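Local coordinates for chlorite Dismutase (Nitrobacter winogradskyi, PDB 3QPI), which is a heme b enzyme that breaks chlorite down to chloride and molecular oxygen, at residues A20-E25 with E172-I177; W14-V19 with M28-L33. All coordinates share one frame; numbering follows the deposited sequence.

Contact 1: residues A20-E25 with E172-I177; sequences APVIGE and EREVDI
The guanidinium of Arg173 meets the carbonyl of Glu25 edge-on: NE donates to Glu25 O at 2.7 Å, nearly straight (165°), with the oxygen in the guanidinium plane, and NH2 adds a weak second bond to the same atom. Its extended chain runs alongside that of Glu25 in the same direction; Glu25 OE1 lies 4.1 Å from Arg173 NH2 and well out of the guanidinium plane, so any charge attraction is probably modest. NH2 also bonds Ser26 O. With an alanine in place of Arg173, the carbonyls of Glu25 and Ser26 would probably lose these donors and the turn after the strand be freer to move. Between the antiparallel strands, Val22 and Ile23 both face Glu174, a classic beta bulge: Ile23 N donates to Glu174 O at 3.1 Å, while Val22 N bonds it only weakly and gives its shorter bond to a water, at 2.8 Å. The bulge turns Val22 toward the other strand, where each methyl meets a different acid. CG1, anti to the backbone N (chi1 179°), lies 3.6 Å from Glu174 OE1, and CG2 lies 3.4 Å from Asp176 OD2. Both carboxylates form salt bridges with Arg163, and Glu174's side chain is about 4 Å from the heme (nearest atoms).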
loop_
_atom_site.group_PDB
_atom_site.type_symbol
_atom_site.label_atom_id
_atom_site.label_comp_id
_atom_site.label_asym_id
_atom_site.label_seq_id
_atom_site.Cartn_x
_atom_site.Cartn_y
_atom_site.Cartn_z
ATOM N N ALA A 20 5.978 -12.742 -0.699
ATOM C CA ALA A 20 6.997 -12.956 0.328
ATOM C C ALA A 20 6.581 -12.385 1.690
ATOM O O ALA A 20 6.026 -11.277 1.769
ATOM C CB ALA A 20 8.319 -12.310 -0.109
ATOM N N PRO A 21 6.897 -13.119 2.770
ATOM C CA PRO A 21 6.609 -12.677 4.139
ATOM C C PRO A 21 7.329 -11.383 4.457
ATOM O O PRO A 21 8.399 -11.144 3.889
ATOM C CB PRO A 21 7.176 -13.807 5.000
ATOM C CG PRO A 21 7.276 -14.982 4.089
ATOM C CD PRO A 21 7.613 -14.404 2.753
ATOM N N VAL A 22 6.757 -10.542 5.317
ATOM C CA VAL A 22 7.520 -9.408 5.835
ATOM C C VAL A 22 7.495 -9.370 7.367
ATOM O O VAL A 22 8.548 -9.457 8.006
ATOM C CB VAL A 22 7.027 -8.080 5.291
ATOM C CG1 VAL A 22 7.840 -6.947 5.900
ATOM C CG2 VAL A 22 7.090 -8.086 3.768
ATOM N N ILE A 23 6.315 -9.215 7.963
ATOM C CA ILE A 23 6.180 -9.542 9.368
ATOM C C ILE A 23 4.876 -10.266 9.619
ATOM O O ILE A 23 3.870 -9.987 8.973
ATOM C CB ILE A 23 6.375 -8.324 10.320
ATOM C CG1 ILE A 23 6.229 -8.786 11.772
ATOM C CG2 ILE A 23 5.399 -7.219 10.026
ATOM C CD1 ILE A 23 6.773 -7.799 12.821
ATOM N N GLY A 24 4.913 -11.220 10.547
ATOM C CA GLY A 24 3.749 -12.034 10.841
ATOM C C GLY A 24 3.385 -12.920 9.657
ATOM O O GLY A 24 4.173 -13.130 8.751
ATOM N N GLU A 25 2.166 -13.429 9.659
ATOM C CA GLU A 25 1.770 -14.468 8.729
ATOM C C GLU A 25 1.649 -13.938 7.294
ATOM O O GLU A 25 1.109 -12.869 7.047
ATOM C CB GLU A 25 0.455 -15.064 9.211
ATOM C CG GLU A 25 -0.072 -16.204 8.386
ATOM C CD GLU A 25 -1.432 -16.662 8.894
ATOM O OE1 GLU A 25 -2.211 -17.237 8.103
ATOM O OE2 GLU A 25 -1.724 -16.431 10.090
ATOM N N GLU A 172 2.488 -4.844 12.629
ATOM C CA GLU A 172 2.575 -6.174 13.219
ATOM C C GLU A 172 2.256 -7.288 12.228
ATOM O O GLU A 172 2.477 -8.465 12.519
ATOM C CB GLU A 172 1.653 -6.286 14.443
ATOM C CG GLU A 172 0.155 -6.272 14.118
ATOM C CD GLU A 172 -0.702 -6.406 15.374
ATOM O OE1 GLU A 172 -1.847 -6.887 15.284
ATOM O OE2 GLU A 172 -0.222 -6.024 16.464
ATOM N N ARG A 173 1.702 -6.927 11.076
ATOM C CA ARG A 173 1.593 -7.876 9.986
ATOM C C ARG A 173 1.734 -7.142 8.660
ATOM O O ARG A 173 1.177 -6.065 8.481
ATOM C CB ARG A 173 0.280 -8.659 10.041
ATOM C CG ARG A 173 0.217 -9.811 9.047
ATOM C CD ARG A 173 -1.097 -10.608 9.122
ATOM N NE ARG A 173 -1.092 -11.702 8.142
ATOM C CZ ARG A 173 -2.171 -12.352 7.699
ATOM N NH1 ARG A 173 -3.380 -12.046 8.154
ATOM N NH2 ARG A 173 -2.038 -13.322 6.789
ATOM N N GLU A 174 2.473 -7.749 7.731
ATOM C CA GLU A 174 2.779 -7.128 6.461
ATOM C C GLU A 174 3.248 -8.181 5.481
ATOM O O GLU A 174 4.066 -9.029 5.816
ATOM C CB GLU A 174 3.872 -6.072 6.650
ATOM C CG GLU A 174 4.299 -5.354 5.389
ATOM C CD GLU A 174 5.187 -4.174 5.697
ATOM O OE1 GLU A 174 5.795 -4.169 6.781
ATOM O OE2 GLU A 174 5.261 -3.234 4.889
ATOM N N VAL A 175 2.731 -8.125 4.260
ATOM C CA VAL A 175 3.080 -9.116 3.264
ATOM C C VAL A 175 3.491 -8.390 1.991
ATOM O O VAL A 175 2.925 -7.353 1.646
ATOM C CB VAL A 175 1.902 -10.067 2.965
ATOM C CG1 VAL A 175 2.331 -11.169 1.978
ATOM C CG2 VAL A 175 1.348 -10.664 4.266
ATOM N N ASP A 176 4.488 -8.939 1.314
ATOM C CA ASP A 176 4.984 -8.374 0.078
ATOM C C ASP A 176 4.442 -9.152 -1.144
ATOM O O ASP A 176 4.844 -10.294 -1.402
ATOM C CB ASP A 176 6.521 -8.393 0.092
ATOM C CG ASP A 176 7.120 -7.034 0.411
ATOM O OD1 ASP A 176 6.404 -6.016 0.313
ATOM O OD2 ASP A 176 8.313 -6.978 0.760
ATOM N N ILE A 177 3.511 -8.543 -1.877
ATOM C CA ILE A 177 3.046 -9.108 -3.147
ATOM C C ILE A 177 3.539 -8.255 -4.316
ATOM O O ILE A 177 3.374 -7.032 -4.306
ATOM C CB ILE A 177 1.509 -9.210 -3.171
ATOM C CG1 ILE A 177 1.021 -10.001 -1.950
ATOM C CG2 ILE A 177 1.034 -9.890 -4.463
ATOM C CD1 ILE A 177 -0.441 -9.943 -1.738
HETATM O O HOH W 1 9.477 -9.310 1.688
HETATM O O HOH W 2 4.438 -11.782 6.152
#

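Contact 2: residues W14-V19 with M28-L33; sequences WSILSV and MAASHL
With CG1 beside its backbone N and anti to the carbonyl carbon (chi1 -66°), Ile16 sends CD1 across to the 28-33 backbone, where the methyl lies 3.5 Å from Ala30 O and also meets His32 O. The same methyl packs on Ala30 CB, while CG1 approaches Leu33 CB at 4.2 Å. His32 also has CG beside its own N (chi1 -73°), which lays the imidazole against the neighbouring strand: Ser15 CA stands over one ring face, 4.2 Å from the centroid and offset toward the rim, a CH-pi contact. At the ring's edge, in plane, Ser31 OG and His32 ND1 share a hydrogen bond of 2.6 Å that limits the turning of the imidazole. Ser15 OG bonds Ala180 O on strand 171-181.

The backbones are joined beside these groups. Ile16 N donates to Ser31 O at 2.7 Å in an almost straight bond, although the donor sits above the carbonyl plane. Leu33 N donates to Trp14 O at 2.8 Å, and the return bond from Trp14 N to Leu33 O is weak. Beyond Ile16 the chains part, and a water within hydrogen-bonding distance of both Ile16 O and Ala30 O may link them. On the buried side Trp14 CB rests on Leu33 CB at 4.1 Å, while the indole meets Trp144 edge-to-face. Away from the heme, the pairing of Trp14 with Leu33 and Ser15 with His32 joins strands 14-23 and 32-37 at the end of their beta hairpin far from its turn, in the antiparallel sheet of a chlorite dismutase, a family of the dimeric alpha-beta barrel group.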
loop_
_atom_site.group_PDB
_atom_site.type_symbol
_atom_site.label_atom_id
_atom_site.label_comp_id
_atom_site.label_asym_id
_atom_site.label_seq_id
_atom_site.Cartn_x
_atom_site.Cartn_y
_atom_site.Cartn_z
ATOM N N TRP A 14 -3.536 -8.977 -13.497
ATOM C CA TRP A 14 -2.131 -8.958 -13.062
ATOM C C TRP A 14 -1.720 -10.361 -12.808
ATOM O O TRP A 14 -2.512 -11.113 -12.264
ATOM C CB TRP A 14 -1.939 -8.152 -11.784
ATOM C CG TRP A 14 -2.293 -6.694 -11.953
ATOM C CD1 TRP A 14 -3.498 -6.126 -11.765
ATOM C CD2 TRP A 14 -1.399 -5.654 -12.348
ATOM N NE1 TRP A 14 -3.431 -4.756 -12.037
ATOM C CE2 TRP A 14 -2.141 -4.455 -12.398
ATOM C CE3 TRP A 14 -0.038 -5.624 -12.677
ATOM C CZ2 TRP A 14 -1.572 -3.244 -12.768
ATOM C CZ3 TRP A 14 0.533 -4.402 -13.043
ATOM C CH2 TRP A 14 -0.235 -3.243 -13.084
ATOM N N SER A 15 -0.520 -10.738 -13.248
ATOM C CA SER A 15 0.034 -12.023 -12.811
ATOM C C SER A 15 0.861 -11.687 -11.596
ATOM O O SER A 15 1.355 -10.543 -11.431
ATOM C CB SER A 15 0.906 -12.700 -13.874
ATOM O OG SER A 15 1.880 -11.794 -14.352
ATOM N N ILE A 16 0.960 -12.665 -10.724
ATOM C CA ILE A 16 1.726 -12.488 -9.498
ATOM C C ILE A 16 3.149 -13.026 -9.675
ATOM O O ILE A 16 3.360 -14.245 -9.832
ATOM C CB ILE A 16 1.059 -13.195 -8.285
ATOM C CG1 ILE A 16 -0.282 -12.534 -7.956
ATOM C CG2 ILE A 16 1.982 -13.131 -7.048
ATOM C CD1 ILE A 16 -1.177 -13.403 -7.090
ATOM N N LEU A 17 4.095 -12.091 -9.660
ATOM C CA LEU A 17 5.543 -12.376 -9.686
ATOM C C LEU A 17 5.939 -13.127 -8.432
ATOM O O LEU A 17 6.488 -14.221 -8.500
ATOM C CB LEU A 17 6.332 -11.054 -9.788
ATOM C CG LEU A 17 6.024 -10.346 -11.108
ATOM C CD1 LEU A 17 6.642 -8.936 -11.252
ATOM C CD2 LEU A 17 6.447 -11.268 -12.264
ATOM N N SER A 18 5.597 -12.565 -7.279
ATOM C CA SER A 18 6.027 -13.138 -6.008
ATOM C C SER A 18 5.152 -12.714 -4.838
ATOM O O SER A 18 4.603 -11.596 -4.807
ATOM C CB SER A 18 7.470 -12.713 -5.701
ATOM O OG SER A 18 7.578 -11.307 -5.833
ATOM N N VAL A 19 5.066 -13.615 -3.871
ATOM C CA VAL A 19 4.522 -13.322 -2.555
ATOM C C VAL A 19 5.552 -13.717 -1.502
ATOM O O VAL A 19 5.930 -14.891 -1.414
ATOM C CB VAL A 19 3.250 -14.128 -2.281
ATOM C CG1 VAL A 19 2.712 -13.812 -0.876
ATOM C CG2 VAL A 19 2.196 -13.861 -3.367
ATOM N N MET A 28 -0.948 -17.283 1.022
ATOM C CA MET A 28 -0.749 -18.422 0.150
ATOM C C MET A 28 -0.362 -17.965 -1.256
ATOM O O MET A 28 -0.703 -16.856 -1.677
ATOM C CB MET A 28 -2.046 -19.225 0.116
ATOM C CG MET A 28 -2.053 -20.413 -0.824
ATOM S SD MET A 28 -3.656 -21.265 -0.799
ATOM C CE MET A 28 -3.972 -21.373 0.967
ATOM N N ALA A 29 0.360 -18.819 -1.974
ATOM C CA ALA A 29 0.743 -18.545 -3.364
ATOM C C ALA A 29 -0.471 -18.548 -4.299
ATOM O O ALA A 29 -1.415 -19.312 -4.105
ATOM C CB ALA A 29 1.757 -19.575 -3.843
ATOM N N ALA A 30 -0.440 -17.679 -5.306
ATOM C CA ALA A 30 -1.457 -17.677 -6.354
ATOM C C ALA A 30 -0.810 -17.166 -7.637
ATOM O O ALA A 30 0.249 -16.553 -7.569
ATOM C CB ALA A 30 -2.651 -16.801 -5.954
ATOM N N SER A 31 -1.429 -17.397 -8.799
ATOM C CA SER A 31 -0.757 -17.035 -10.046
ATOM C C SER A 31 -1.164 -15.650 -10.526
ATOM O O SER A 31 -0.366 -14.974 -11.155
ATOM C CB SER A 31 -0.968 -18.097 -11.140
ATOM O OG SER A 31 -2.179 -17.932 -11.828
ATOM N N HIS A 32 -2.373 -15.215 -10.167
ATOM C CA HIS A 32 -2.923 -13.956 -10.666
ATOM C C HIS A 32 -3.659 -13.159 -9.614
ATOM O O HIS A 32 -4.151 -13.695 -8.632
ATOM C CB HIS A 32 -3.913 -14.199 -11.812
ATOM C CG HIS A 32 -3.257 -14.590 -13.087
ATOM N ND1 HIS A 32 -2.630 -15.805 -13.252
ATOM C CD2 HIS A 32 -3.083 -13.913 -14.247
ATOM C CE1 HIS A 32 -2.120 -15.873 -14.469
ATOM N NE2 HIS A 32 -2.386 -14.740 -15.094
ATOM N N LEU A 33 -3.754 -11.861 -9.870
ATOM C CA LEU A 33 -4.466 -10.967 -9.008
ATOM C C LEU A 33 -5.595 -10.328 -9.804
ATOM O O LEU A 33 -5.345 -9.705 -10.834
ATOM C CB LEU A 33 -3.521 -9.896 -8.468
ATOM C CG LEU A 33 -4.233 -8.777 -7.717
ATOM C CD1 LEU A 33 -4.962 -9.352 -6.486
ATOM C CD2 LEU A 33 -3.269 -7.644 -7.313
HETATM O O HOH W 3 3.205 -16.559 -8.426
HETATM O O HOH W 4 2.483 -16.645 -11.728
#

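Strand 14-23 is common to both contacts: its first half pairs with the 28-33 segment in contact 2, and its last residues, running into the turn, pair with strand 171-181 in contact 1. It thus lies between strands 32-37 and 171-181 in one antiparallel sheet. The contact centres are 15 Å apart, yet they touch, Val175 CG1 packing on Val19 CG1 at 3.9 Å. Along the chain the order is 14-19, 20-25, 28-33 and 172-177, so the contacts interlock: contact 2 is local to a hairpin, whereas contact 1 joins that hairpin to the strand near the C-terminus, tying the N-terminal strands to the heme-bearing part of the chain.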